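Local coordinates for protein DNA methyltransferase (Nicotiana tabacum, PDB 4ONQ) that probably methylates DNA at the C5 position of cytosine, its catalytic methyltransferase domain being held here with the cofactor analogue sinefungin, at residues Pro149-Arg152 / Val153-Phe156; Lys155-Leu158 / Asp159-Lys163; Glu264-Arg267 / Asp268-Arg271; Ser272-Gln276 / Thr277-Gly281; Glu298-Ile301 / Glu302-Gly306. The protein carries 5 engineered substitutions. All blocks are in the same frame, centred on the assembly; numbering follows the deposited sequence.

Interaction 1 of 5, residues Pro149-Arg152 / Val153-Phe156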
loop_
_atom_site.group_PDB
_atom_site.type_symbol
_atom_site.label_atom_id
_atom_site.label_comp_id
_atom_site.label_asym_id
_atom_site.label_seq_id
_atom_site.Cartn_x
_atom_site.Cartn_y
_atom_site.Cartn_z
ATOM N N PRO A 149 19.418 -22.139 -21.305
ATOM C CA PRO A 149 18.642 -22.118 -22.549
ATOM C C PRO A 149 19.132 -21.025 -23.495
ATOM O O PRO A 149 19.807 -20.085 -23.055
ATOM C CB PRO A 149 17.221 -21.820 -22.065
ATOM C CG PRO A 149 17.400 -21.094 -20.794
ATOM C CD PRO A 149 18.651 -21.607 -20.163
ATOM N N PRO A 150 18.811 -21.155 -24.791
ATOM C CA PRO A 150 19.161 -20.136 -25.781
ATOM C C PRO A 150 18.693 -18.762 -25.328
ATOM O O PRO A 150 17.726 -18.654 -24.564
ATOM C CB PRO A 150 18.388 -20.579 -27.025
ATOM C CG PRO A 150 18.278 -22.053 -26.881
ATOM C CD PRO A 150 18.135 -22.310 -25.405
ATOM N N MET A 151 19.386 -17.729 -25.786
ATOM C CA MET A 151 19.086 -16.361 -25.392
ATOM C C MET A 151 17.647 -15.941 -25.672
ATOM O O MET A 151 17.046 -15.239 -24.866
ATOM C CB MET A 151 20.055 -15.388 -26.069
ATOM C CG MET A 151 21.472 -15.470 -25.531
ATOM S SD MET A 151 21.547 -15.148 -23.756
ATOM C CE MET A 151 20.605 -13.632 -23.658
ATOM N N ARG A 152 17.099 -16.343 -26.813
ATOM C CA ARG A 152 15.750 -15.899 -27.172
ATOM C C ARG A 152 14.699 -16.528 -26.276
ATOM O O ARG A 152 13.691 -15.895 -25.968
ATOM C CB ARG A 152 15.412 -16.163 -28.640
ATOM C CG ARG A 152 15.462 -17.607 -29.002
ATOM C CD ARG A 152 14.480 -17.991 -30.096
ATOM N NE ARG A 152 14.088 -19.386 -29.913
ATOM C CZ ARG A 152 14.896 -20.427 -30.086
ATOM N NH1 ARG A 152 14.445 -21.649 -29.862
ATOM N NH2 ARG A 152 16.139 -20.245 -30.499
ATOM N N VAL A 153 14.923 -17.769 -25.856
ATOM C CA VAL A 153 14.010 -18.374 -24.892
ATOM C C VAL A 153 14.211 -17.759 -23.512
ATOM O O VAL A 153 13.241 -17.500 -22.815
ATOM C CB VAL A 153 14.052 -19.931 -24.867
ATOM C CG1 VAL A 153 15.114 -20.447 -25.793
ATOM C CG2 VAL A 153 14.232 -20.459 -23.448
ATOM N N GLN A 154 15.459 -17.484 -23.140
ATOM C CA GLN A 154 15.732 -16.759 -21.902
ATOM C C GLN A 154 14.939 -15.456 -21.869
ATOM O O GLN A 154 14.329 -15.105 -20.857
ATOM C CB GLN A 154 17.222 -16.451 -21.761
ATOM C CG GLN A 154 18.079 -17.606 -21.287
ATOM C CD GLN A 154 19.520 -17.177 -21.017
ATOM O OE1 GLN A 154 19.765 -16.074 -20.518
ATOM N NE2 GLN A 154 20.477 -18.043 -21.354
ATOM N N LYS A 155 14.925 -14.751 -22.995
ATOM C CA LYS A 155 14.190 -13.504 -23.084
ATOM C C LYS A 155 12.689 -13.741 -22.982
ATOM O O LYS A 155 11.991 -13.022 -22.272
ATOM C CB LYS A 155 14.517 -12.753 -24.375
ATOM C CG LYS A 155 13.877 -11.377 -24.409
ATOM C CD LYS A 155 13.891 -10.765 -25.788
ATOM C CE LYS A 155 12.993 -9.540 -25.833
ATOM N NZ LYS A 155 13.175 -8.658 -24.641
ATOM N N PHE A 156 12.193 -14.749 -23.690
ATOM C CA PHE A 156 10.774 -15.095 -23.599
ATOM C C PHE A 156 10.323 -15.373 -22.143
ATOM O O PHE A 156 9.365 -14.744 -21.649
ATOM C CB PHE A 156 10.440 -16.260 -24.542
ATOM C CG PHE A 156 9.193 -17.001 -24.172
ATOM C CD1 PHE A 156 7.945 -16.457 -24.430
ATOM C CD2 PHE A 156 9.267 -18.241 -23.563
ATOM C CE1 PHE A 156 6.790 -17.139 -24.083
ATOM C CE2 PHE A 156 8.117 -18.929 -23.215
ATOM C CZ PHE A 156 6.878 -18.376 -23.472
#
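Gln154 reaches back over the first turn of its helix and gives NE2 to Pro149 O, a short bond of 2.7 Å with an N-H...O angle of 157°. The carbonyl oxygen lies close to the plane of the amide. With CG set opposite the carbonyl carbon (chi1 -79°) and the rest of the chain stretched out (chi2 -173°), the amide points back past the start of the helix. On the way Gln154 CG packs on Pro149 CG at 3.6 Å, the two side chains meeting at about a right angle, while Met151 SD lies 3.8 Å from Gln154 OE1. The prolines also serve Val153, whose two methyls divide between them: CG2 meets Pro149 CB at 3.6 Å and CG1 meets Pro150 CB at 3.5 Å. Pro150 stands at the N-cap; its rigid ring gives Val153 CG1 a surface, and its O takes the first helical bond, from Gln154 N at 2.9 Å. A leucine in place of Gln154 would probably leave Pro149 O without its side-chain donor, putting an apolar branch where the amide was. Further out, Trp116 lies against both Pro149 and Gln154, and Phe145 against Pro150. This end thus rests on loops, whereas the following turns of helix 151-164 pack on helix 132-143 and lead to strand 166-170.

Interaction 2 of 5, residues Lys155-Leu158 / Asp159-Lys163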
loop_
_atom_site.group_PDB
_atom_site.type_symbol
_atom_site.label_atom_id
_atom_site.label_comp_id
_atom_site.label_asym_id
_atom_site.label_seq_id
_atom_site.Cartn_x
_atom_site.Cartn_y
_atom_site.Cartn_z
ATOM N N LYS A 155 14.925 -14.751 -22.995
ATOM C CA LYS A 155 14.190 -13.504 -23.084
ATOM C C LYS A 155 12.689 -13.741 -22.982
ATOM O O LYS A 155 11.991 -13.022 -22.272
ATOM C CB LYS A 155 14.517 -12.753 -24.375
ATOM C CG LYS A 155 13.877 -11.377 -24.409
ATOM C CD LYS A 155 13.891 -10.765 -25.788
ATOM C CE LYS A 155 12.993 -9.540 -25.833
ATOM N NZ LYS A 155 13.175 -8.658 -24.641
ATOM N N PHE A 156 12.193 -14.749 -23.690
ATOM C CA PHE A 156 10.774 -15.095 -23.599
ATOM C C PHE A 156 10.323 -15.373 -22.143
ATOM O O PHE A 156 9.365 -14.744 -21.649
ATOM C CB PHE A 156 10.440 -16.260 -24.542
ATOM C CG PHE A 156 9.193 -17.001 -24.172
ATOM C CD1 PHE A 156 7.945 -16.457 -24.430
ATOM C CD2 PHE A 156 9.267 -18.241 -23.563
ATOM C CE1 PHE A 156 6.790 -17.139 -24.083
ATOM C CE2 PHE A 156 8.117 -18.929 -23.215
ATOM C CZ PHE A 156 6.878 -18.376 -23.472
ATOM N N VAL A 157 11.020 -16.272 -21.442
ATOM C CA VAL A 157 10.609 -16.577 -20.072
ATOM C C VAL A 157 10.839 -15.417 -19.108
ATOM O O VAL A 157 10.039 -15.214 -18.207
ATOM C CB VAL A 157 11.144 -17.947 -19.495
ATOM C CG1 VAL A 157 11.860 -18.760 -20.535
ATOM C CG2 VAL A 157 11.987 -17.757 -18.222
ATOM N N LEU A 158 11.904 -14.643 -19.302
ATOM C CA LEU A 158 12.130 -13.499 -18.423
ATOM C C LEU A 158 11.037 -12.449 -18.602
ATOM O O LEU A 158 10.581 -11.839 -17.633
ATOM C CB LEU A 158 13.513 -12.891 -18.632
ATOM C CG LEU A 158 14.634 -13.595 -17.871
ATOM C CD1 LEU A 158 15.944 -12.886 -18.138
ATOM C CD2 LEU A 158 14.326 -13.618 -16.381
ATOM N N ASP A 159 10.576 -12.279 -19.817
ATOM C CA ASP A 159 9.496 -11.364 -20.070
ATOM C C ASP A 159 8.217 -11.827 -19.437
ATOM O O ASP A 159 7.532 -11.036 -18.868
ATOM C CB ASP A 159 9.269 -11.103 -21.579
ATOM C CG ASP A 159 10.359 -10.261 -22.231
ATOM O OD1 ASP A 159 11.183 -9.675 -21.542
ATOM O OD2 ASP A 159 10.401 -10.182 -23.458
ATOM N N GLN A 160 7.886 -13.098 -19.579
ATOM C CA GLN A 160 6.722 -13.619 -18.926
ATOM C C GLN A 160 6.789 -13.552 -17.418
ATOM O O GLN A 160 5.830 -13.255 -16.812
ATOM C CB GLN A 160 6.398 -15.026 -19.386
ATOM C CG GLN A 160 6.141 -15.182 -20.856
ATOM C CD GLN A 160 5.050 -14.307 -21.373
ATOM O OE1 GLN A 160 3.986 -14.253 -20.842
ATOM N NE2 GLN A 160 5.325 -13.634 -22.425
ATOM N N CYS A 161 7.931 -13.837 -16.836
ATOM C CA CYS A 161 8.127 -13.765 -15.404
ATOM C C CYS A 161 7.999 -12.395 -14.801
ATOM O O CYS A 161 7.447 -12.246 -13.766
ATOM C CB CYS A 161 9.462 -14.345 -15.022
ATOM S SG CYS A 161 9.604 -16.084 -15.246
ATOM N N ARG A 162 8.543 -11.399 -15.463
ATOM C CA ARG A 162 8.377 -10.042 -15.049
ATOM C C ARG A 162 6.970 -9.580 -15.138
ATOM O O ARG A 162 6.498 -8.887 -14.276
ATOM C CB ARG A 162 9.223 -9.135 -15.892
ATOM C CG ARG A 162 10.671 -9.197 -15.565
ATOM C CD ARG A 162 11.523 -8.496 -16.582
ATOM N NE ARG A 162 12.764 -8.231 -15.933
ATOM C CZ ARG A 162 13.911 -8.731 -16.305
ATOM N NH1 ARG A 162 13.977 -9.481 -17.366
ATOM N NH2 ARG A 162 14.985 -8.463 -15.613
ATOM N N LYS A 163 6.315 -9.940 -16.215
ATOM C CA LYS A 163 4.961 -9.553 -16.445
ATOM C C LYS A 163 4.026 -10.124 -15.425
ATOM O O LYS A 163 3.092 -9.516 -15.031
ATOM C CB LYS A 163 4.537 -9.942 -17.835
ATOM C CG LYS A 163 3.063 -9.823 -18.074
ATOM C CD LYS A 163 2.712 -9.990 -19.525
ATOM C CE LYS A 163 1.277 -9.619 -19.736
ATOM N NZ LYS A 163 0.665 -10.415 -20.789
#
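Arg162 lies back along the helix over Leu158. Its CB, CG and CD pass beside Leu158 O, CG at 3.4 Å, while that oxygen takes the Arg162 backbone N-H. With CG beside the backbone N (chi1 -75°) the chain turns back toward the preceding turn, and its extended run from CG to NE carries NH1 to 3.7 Å from Leu158 CB and places it near Leu158 CD1; a long aliphatic stem ending in a charge suits this border position. One turn back, the lysine-aspartate pair Lys155 NZ and Asp159 OD2 forms a weak salt bridge of 3.4 Å. Phe156 CE1 touches Gln160 CG at 3.8 Å, with ring and amide planes 32° apart. On the inner side, Val157 CG2 faces Cys161 SG at 4.2 Å, two small apolar groups fit for close packing. Val157 also meets Ile138 and Val142 of helix 132-143, and both Val157 and Cys161 touch strand 166-170. Pairs four residues apart, charged outside and apolar inside, mark an amphipathic helix.

Interaction 3 of 5, residues Glu264-Arg267 / Asp268-Arg271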
loop_
_atom_site.group_PDB
_atom_site.type_symbol
_atom_site.label_atom_id
_atom_site.label_comp_id
_atom_site.label_asym_id
_atom_site.label_seq_id
_atom_site.Cartn_x
_atom_site.Cartn_y
_atom_site.Cartn_z
ATOM N N GLU A 264 -17.742 -6.314 1.244
ATOM C CA GLU A 264 -18.057 -6.978 2.506
ATOM C C GLU A 264 -16.924 -7.899 2.944
ATOM O O GLU A 264 -16.636 -8.050 4.127
ATOM C CB GLU A 264 -19.350 -7.783 2.384
ATOM C CG GLU A 264 -19.766 -8.456 3.685
ATOM C CD GLU A 264 -20.985 -9.344 3.530
ATOM O OE1 GLU A 264 -21.722 -9.186 2.534
ATOM O OE2 GLU A 264 -21.200 -10.206 4.406
ATOM N N VAL A 265 -16.289 -8.522 1.968
ATOM C CA VAL A 265 -15.138 -9.374 2.207
ATOM C C VAL A 265 -13.990 -8.581 2.875
ATOM O O VAL A 265 -13.395 -9.028 3.879
ATOM C CB VAL A 265 -14.744 -10.055 0.866
ATOM C CG1 VAL A 265 -13.277 -9.907 0.561
ATOM C CG2 VAL A 265 -15.213 -11.513 0.844
ATOM N N ASN A 266 -13.721 -7.383 2.354
ATOM C CA ASN A 266 -12.728 -6.487 2.952
ATOM C C ASN A 266 -13.106 -6.039 4.370
ATOM O O ASN A 266 -12.281 -6.095 5.295
ATOM C CB ASN A 266 -12.484 -5.270 2.057
ATOM C CG ASN A 266 -11.789 -5.629 0.751
ATOM O OD1 ASN A 266 -11.231 -6.716 0.602
ATOM N ND2 ASN A 266 -11.816 -4.703 -0.203
ATOM N N ARG A 267 -14.353 -5.599 4.530
ATOM C CA ARG A 267 -14.880 -5.195 5.833
ATOM C C ARG A 267 -14.716 -6.291 6.880
ATOM O O ARG A 267 -14.245 -6.043 7.990
ATOM C CB ARG A 267 -16.355 -4.789 5.731
ATOM C CG ARG A 267 -16.591 -3.453 5.038
ATOM C CD ARG A 267 -18.004 -2.930 5.286
ATOM N NE ARG A 267 -19.035 -3.898 4.915
ATOM C CZ ARG A 267 -19.607 -3.963 3.717
ATOM N NH1 ARG A 267 -20.536 -4.877 3.475
ATOM N NH2 ARG A 267 -19.253 -3.117 2.760
ATOM N N ASP A 268 -15.100 -7.509 6.514
ATOM C CA ASP A 268 -14.958 -8.657 7.399
ATOM C C ASP A 268 -13.496 -8.959 7.743
ATOM O O ASP A 268 -13.182 -9.346 8.877
ATOM C CB ASP A 268 -15.624 -9.886 6.783
ATOM C CG ASP A 268 -17.126 -9.749 6.705
ATOM O OD1 ASP A 268 -17.686 -8.987 7.523
ATOM O OD2 ASP A 268 -17.744 -10.398 5.831
ATOM N N ILE A 269 -12.611 -8.795 6.763
ATOM C CA ILE A 269 -11.186 -8.992 7.007
ATOM C C ILE A 269 -10.704 -8.025 8.089
ATOM O O ILE A 269 -9.996 -8.408 9.043
ATOM C CB ILE A 269 -10.360 -8.802 5.709
ATOM C CG1 ILE A 269 -10.439 -10.057 4.842
ATOM C CG2 ILE A 269 -8.912 -8.503 6.026
ATOM C CD1 ILE A 269 -10.055 -9.820 3.398
ATOM N N VAL A 270 -11.120 -6.770 7.945
ATOM C CA VAL A 270 -10.679 -5.723 8.857
ATOM C C VAL A 270 -11.287 -5.904 10.248
ATOM O O VAL A 270 -10.613 -5.695 11.251
ATOM C CB VAL A 270 -10.970 -4.316 8.292
ATOM C CG1 VAL A 270 -10.659 -3.240 9.325
ATOM C CG2 VAL A 270 -10.168 -4.085 7.019
ATOM N N ARG A 271 -12.550 -6.315 10.301
ATOM C CA ARG A 271 -13.230 -6.593 11.565
ATOM C C ARG A 271 -12.537 -7.728 12.324
ATOM O O ARG A 271 -12.256 -7.614 13.529
ATOM C CB ARG A 271 -14.701 -6.940 11.307
ATOM C CG ARG A 271 -15.482 -7.390 12.543
ATOM C CD ARG A 271 -15.623 -6.273 13.579
ATOM N NE ARG A 271 -16.298 -5.090 13.042
ATOM C CZ ARG A 271 -16.499 -3.964 13.723
ATOM N NH1 ARG A 271 -16.074 -3.857 14.978
ATOM N NH2 ARG A 271 -17.119 -2.943 13.148
#
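Glu264 O receives the N-H of Asp268 at 2.9 Å, and Val265, Asn266 and Arg267 accept in the same way from Ile269, Val270 and Arg271, giving four consecutive bonds of a regular alpha-helix. On the outer side the carboxylates of Glu264 and Asp268 come together, OE2 to OD2 at 3.7 Å with their planes 83° apart; two like charges so near would probably raise the proton affinity of one of them. Asp268 OD2 also lies 3.5 Å from Glu264 CG, beside the aliphatic part of that chain. The helix is the connection of a beta-alpha-beta unit between strands 254-260 and 282-286, within the Rossmann-like fold of class I methyltransferases. Its first turn approaches the cofactor site: Asn266 ND2 makes a weak hydrogen bond to O3' of sinefungin, and the amide is fixed by Glu261 OE2 and Ser206 OG, a use of both ends for which asparagine is well suited. Arg267 bends at chi3 (-55°) and lays one face of its guanidinium over Glu264 CA, which lies 3.4 Å from the guanidinium plane, while NH2 bonds to Glu261 O. On the apolar side Val265 CG1 and Ile269 CD1 meet at 4.3 Å, and Val270 packs on His285 of strand 282-286.

Interaction 4 of 5, residues Ser272-Gln276 / Thr277-Gly281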
loop_
_atom_site.group_PDB
_atom_site.type_symbol
_atom_site.label_atom_id
_atom_site.label_comp_id
_atom_site.label_asym_id
_atom_site.label_seq_id
_atom_site.Cartn_x
_atom_site.Cartn_y
_atom_site.Cartn_z
ATOM N N SER A 272 -12.261 -8.821 11.611
ATOM C CA SER A 272 -11.533 -9.941 12.196
ATOM C C SER A 272 -10.195 -9.476 12.759
ATOM O O SER A 272 -9.843 -9.823 13.885
ATOM C CB SER A 272 -11.318 -11.052 11.174
ATOM O OG SER A 272 -12.518 -11.760 10.942
ATOM N N TRP A 273 -9.467 -8.678 11.979
ATOM C CA TRP A 273 -8.190 -8.128 12.437
ATOM C C TRP A 273 -8.354 -7.265 13.690
ATOM O O TRP A 273 -7.507 -7.271 14.590
ATOM C CB TRP A 273 -7.553 -7.288 11.332
ATOM C CG TRP A 273 -6.310 -6.589 11.768
ATOM C CD1 TRP A 273 -5.055 -7.115 11.826
ATOM C CD2 TRP A 273 -6.196 -5.227 12.207
ATOM N NE1 TRP A 273 -4.166 -6.169 12.280
ATOM C CE2 TRP A 273 -4.841 -5.001 12.519
ATOM C CE3 TRP A 273 -7.107 -4.180 12.369
ATOM C CZ2 TRP A 273 -4.375 -3.772 12.980
ATOM C CZ3 TRP A 273 -6.641 -2.957 12.825
ATOM C CH2 TRP A 273 -5.288 -2.765 13.130
ATOM N N TRP A 274 -9.423 -6.500 13.730
ATOM C CA TRP A 274 -9.673 -5.587 14.795
ATOM C C TRP A 274 -9.856 -6.321 16.067
ATOM O O TRP A 274 -9.348 -5.934 17.088
ATOM C CB TRP A 274 -10.875 -4.732 14.480
ATOM C CG TRP A 274 -11.130 -3.591 15.405
ATOM C CD1 TRP A 274 -11.926 -3.567 16.515
ATOM C CD2 TRP A 274 -10.620 -2.255 15.306
ATOM N NE1 TRP A 274 -11.935 -2.357 17.078
ATOM C CE2 TRP A 274 -11.171 -1.529 16.420
ATOM C CE3 TRP A 274 -9.786 -1.610 14.447
ATOM C CZ2 TRP A 274 -10.888 -0.223 16.634
ATOM C CZ3 TRP A 274 -9.499 -0.299 14.686
ATOM C CH2 TRP A 274 -10.046 0.381 15.749
ATOM N N GLU A 275 -10.587 -7.396 16.031
ATOM C CA GLU A 275 -10.706 -8.260 17.159
ATOM C C GLU A 275 -9.481 -9.024 17.552
ATOM O O GLU A 275 -9.185 -9.131 18.691
ATOM C CB GLU A 275 -11.858 -9.195 16.963
ATOM C CG GLU A 275 -13.124 -8.414 16.901
ATOM C CD GLU A 275 -14.309 -9.213 16.460
ATOM O OE1 GLU A 275 -14.278 -10.442 16.542
ATOM O OE2 GLU A 275 -15.288 -8.589 16.063
ATOM N N GLN A 276 -8.771 -9.540 16.582
ATOM C CA GLN A 276 -7.634 -10.369 16.797
ATOM C C GLN A 276 -6.514 -9.630 17.455
ATOM O O GLN A 276 -5.692 -10.200 18.100
ATOM C CB GLN A 276 -7.212 -11.017 15.502
ATOM C CG GLN A 276 -8.084 -12.199 15.145
ATOM C CD GLN A 276 -7.858 -12.760 13.759
ATOM O OE1 GLN A 276 -6.780 -12.706 13.238
ATOM N NE2 GLN A 276 -8.881 -13.313 13.181
ATOM N N THR A 277 -6.466 -8.347 17.231
ATOM C CA THR A 277 -5.444 -7.544 17.811
ATOM C C THR A 277 -5.947 -6.895 19.049
ATOM O O THR A 277 -5.298 -6.053 19.575
ATOM C CB THR A 277 -4.879 -6.497 16.851
ATOM O OG1 THR A 277 -5.930 -5.757 16.257
ATOM C CG2 THR A 277 -4.114 -7.149 15.808
ATOM N N ASN A 278 -7.135 -7.275 19.474
ATOM C CA ASN A 278 -7.760 -6.771 20.694
ATOM C C ASN A 278 -7.800 -5.257 20.811
ATOM O O ASN A 278 -7.452 -4.709 21.850
ATOM C CB ASN A 278 -7.066 -7.354 21.918
ATOM C CG ASN A 278 -7.275 -8.833 22.038
ATOM O OD1 ASN A 278 -6.318 -9.607 22.055
ATOM N ND2 ASN A 278 -8.537 -9.245 22.111
ATOM N N GLN A 279 -8.213 -4.585 19.744
ATOM C CA GLN A 279 -8.375 -3.140 19.793
ATOM C C GLN A 279 -9.435 -2.774 20.820
ATOM O O GLN A 279 -10.537 -3.320 20.810
ATOM C CB GLN A 279 -8.774 -2.598 18.426
ATOM C CG GLN A 279 -7.781 -2.903 17.333
ATOM C CD GLN A 279 -6.438 -2.242 17.566
ATOM O OE1 GLN A 279 -6.348 -1.196 18.211
ATOM N NE2 GLN A 279 -5.384 -2.854 17.045
ATOM N N ARG A 280 -9.106 -1.905 21.744
ATOM C CA ARG A 280 -10.056 -1.440 22.719
ATOM C C ARG A 280 -10.947 -0.350 22.195
ATOM O O ARG A 280 -11.989 -0.096 22.705
ATOM C CB ARG A 280 -9.334 -0.990 23.965
ATOM C CG ARG A 280 -10.198 -0.960 25.184
ATOM C CD ARG A 280 -10.587 -2.342 25.622
ATOM N NE ARG A 280 -9.462 -3.107 26.121
ATOM C CZ ARG A 280 -8.959 -3.023 27.324
ATOM N NH1 ARG A 280 -9.478 -2.210 28.185
ATOM N NH2 ARG A 280 -7.954 -3.768 27.657
ATOM N N GLY A 281 -10.520 0.238 21.112
ATOM C CA GLY A 281 -11.172 1.316 20.439
ATOM C C GLY A 281 -12.305 0.900 19.565
ATOM O O GLY A 281 -12.643 -0.224 19.503
#
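Trp274 and Gln279 meet at about a right angle, Gln279 CB sitting over the face of the indole, 3.5 Å from the centroid of the five-membered ring and 17° off its normal, a close CH-pi contact. At the edge of the same indole, NE1 makes a weak hydrogen bond to Gly281 O at 3.3 Å. Trp273 offers its face to Thr277: CG2 stands 4.0 Å from the five-membered ring centroid, and OG1 lies above the middle of the ring system. The Gln279 amide is turned only 22° from the Trp273 plane and gives NE2 to Thr277 OG1 at 3.1 Å. That hydroxyl donates in turn to Trp273 O at 2.7 Å, which Thr277 N approaches from the other face of the carbonyl. Asn278, with positive phi (51°), is the C-prime residue of a Schellman motif, Gln279 N reaching Trp274 O and Asn278 N reaching Glu275 O. A serine in place of Trp274 would probably leave Gln279 CB without the ring face beneath it and Gly281 O without its weak donor, and open a gap toward Leu254 and Val257. The helix end is thus closed twice, by backbone bonds and by a threonine hydroxyl that donates one hydrogen bond and accepts another.

Interaction 5 of 5, residues Glu298-Ile301 / Glu302-Gly306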
loop_
_atom_site.group_PDB
_atom_site.type_symbol
_atom_site.label_atom_id
_atom_site.label_comp_id
_atom_site.label_asym_id
_atom_site.label_seq_id
_atom_site.Cartn_x
_atom_site.Cartn_y
_atom_site.Cartn_z
ATOM N N GLU A 298 -20.796 15.490 10.761
ATOM C CA GLU A 298 -21.076 16.271 11.936
ATOM C C GLU A 298 -21.398 15.425 13.133
ATOM O O GLU A 298 -20.909 15.668 14.191
ATOM C CB GLU A 298 -22.246 17.213 11.698
ATOM C CG GLU A 298 -21.882 18.638 11.336
ATOM C CD GLU A 298 -22.969 19.338 10.515
ATOM O OE1 GLU A 298 -22.714 19.697 9.350
ATOM O OE2 GLU A 298 -24.083 19.528 11.029
ATOM N N GLN A 299 -22.153 14.370 12.958
ATOM C CA GLN A 299 -22.589 13.659 14.125
ATOM C C GLN A 299 -21.532 12.730 14.600
ATOM O O GLN A 299 -21.430 12.445 15.756
ATOM C CB GLN A 299 -23.898 12.921 13.898
ATOM C CG GLN A 299 -23.777 11.547 13.354
ATOM C CD GLN A 299 -23.694 10.496 14.416
ATOM O OE1 GLN A 299 -23.994 10.758 15.565
ATOM N NE2 GLN A 299 -23.275 9.294 14.045
ATOM N N LEU A 300 -20.769 12.231 13.667
ATOM C CA LEU A 300 -19.605 11.418 13.994
ATOM C C LEU A 300 -18.657 12.216 14.873
ATOM O O LEU A 300 -18.190 11.736 15.912
ATOM C CB LEU A 300 -18.871 10.996 12.719
ATOM C CG LEU A 300 -19.048 9.579 12.155
ATOM C CD1 LEU A 300 -19.828 8.667 13.094
ATOM C CD2 LEU A 300 -19.675 9.613 10.774
ATOM N N ILE A 301 -18.389 13.447 14.454
ATOM C CA ILE A 301 -17.443 14.298 15.161
ATOM C C ILE A 301 -17.951 14.724 16.540
ATOM O O ILE A 301 -17.211 14.681 17.520
ATOM C CB ILE A 301 -17.050 15.512 14.306
ATOM C CG1 ILE A 301 -16.129 15.049 13.175
ATOM C CG2 ILE A 301 -16.376 16.580 15.157
ATOM C CD1 ILE A 301 -15.962 16.044 12.056
ATOM N N GLU A 302 -19.218 15.107 16.631
ATOM C CA GLU A 302 -19.750 15.518 17.923
ATOM C C GLU A 302 -19.873 14.325 18.874
ATOM O O GLU A 302 -19.951 14.499 20.094
ATOM C CB GLU A 302 -21.103 16.203 17.759
ATOM C CG GLU A 302 -22.151 15.282 17.187
ATOM C CD GLU A 302 -23.428 15.994 16.818
ATOM O OE1 GLU A 302 -23.643 17.123 17.307
ATOM O OE2 GLU A 302 -24.215 15.416 16.037
ATOM N N SER A 303 -19.894 13.116 18.316
ATOM C CA SER A 303 -19.963 11.904 19.134
ATOM C C SER A 303 -18.591 11.401 19.596
ATOM O O SER A 303 -18.457 10.925 20.725
ATOM C CB SER A 303 -20.705 10.787 18.395
ATOM O OG SER A 303 -22.065 11.127 18.181
ATOM N N PHE A 304 -17.570 11.586 18.775
ATOM C CA PHE A 304 -16.278 10.971 19.028
ATOM C C PHE A 304 -15.135 11.915 19.106
ATOM O O PHE A 304 -14.048 11.517 19.418
ATOM C CB PHE A 304 -15.940 9.929 17.966
ATOM C CG PHE A 304 -16.948 8.880 17.843
ATOM C CD1 PHE A 304 -17.599 8.673 16.685
ATOM C CD2 PHE A 304 -17.291 8.129 18.910
ATOM C CE1 PHE A 304 -18.560 7.726 16.603
ATOM C CE2 PHE A 304 -18.246 7.181 18.818
ATOM C CZ PHE A 304 -18.877 6.984 17.667
ATOM N N GLY A 305 -15.381 13.168 18.830
ATOM C CA GLY A 305 -14.316 14.144 18.702
ATOM C C GLY A 305 -13.920 14.253 17.242
ATOM O O GLY A 305 -14.376 13.465 16.413
ATOM N N GLY A 306 -13.071 15.222 16.919
ATOM C CA GLY A 306 -12.670 15.439 15.541
ATOM C C GLY A 306 -11.755 14.354 15.011
ATOM O O GLY A 306 -11.188 13.581 15.780
#
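Phe304 meets Leu300 at its edge: Leu300 CD1 lies in the plane of the ring, 3.8 Å from CE1, while Ser303 CB stands over one face, above the ring centre. Obliquely placed against the same ring is Leu300 O, the oxygen that also accepts the Phe304 backbone N-H at 2.9 Å. The large side chains suit this side of the helix, because Leu300 packs on Phe286 and Phe304 on Ile284, both in strand 282-286. The carboxylate of Glu302 folds back along the helix, CG lying between the backbone N and the carbonyl carbon (chi1 63°), which brings OE2 to 3.3 Å from Gln299 CB. Ser303 OG donates to Gln299 O at 2.8 Å; serine is short enough to turn back onto its own helix in this way. The backbone N of Ser303 makes two weak bonds, to Gln299 O and to Leu300 O. Gly305 then ends the helix with positive phi (94°), where any side chain would press against the carbonyl O before it. Its N bonds to Ile301 O at 2.7 Å, and its own O receives a CA-H...O contact from Ile301 CA at 3.4 Å. Gly306 CA rests near Ile301 CG2, and Asn232 ND2 bonds to both Phe304 O and Gly306 O. With weak bonds at Ser303, the last turn probably draws part of its hold from the serine hydroxyl, the glycine bond and Asn232.

Interactions 1 and 2 are successive turns of helix 151-164, sharing Lys155 and Phe156, with centres 9 Å apart. Interactions 3 and 4 follow one another along helix 264-276 without sharing a residue. Their centres are 12 Å apart, one at the cofactor end and the other at the C-terminal end: Asn266 comes within about 3 Å of sinefungin, the Trp273 side chain within about 11 Å. Interaction 5 closes another helix; its nearest atoms are about 9 Å from those of interaction 4, and its Leu300 is about 14 Å from the ligand. Interactions 1 and 5 lie 61 Å apart between centres, across the chain. The predicted catalytic residue, Cys316, lies in the unmodelled segment 316-335.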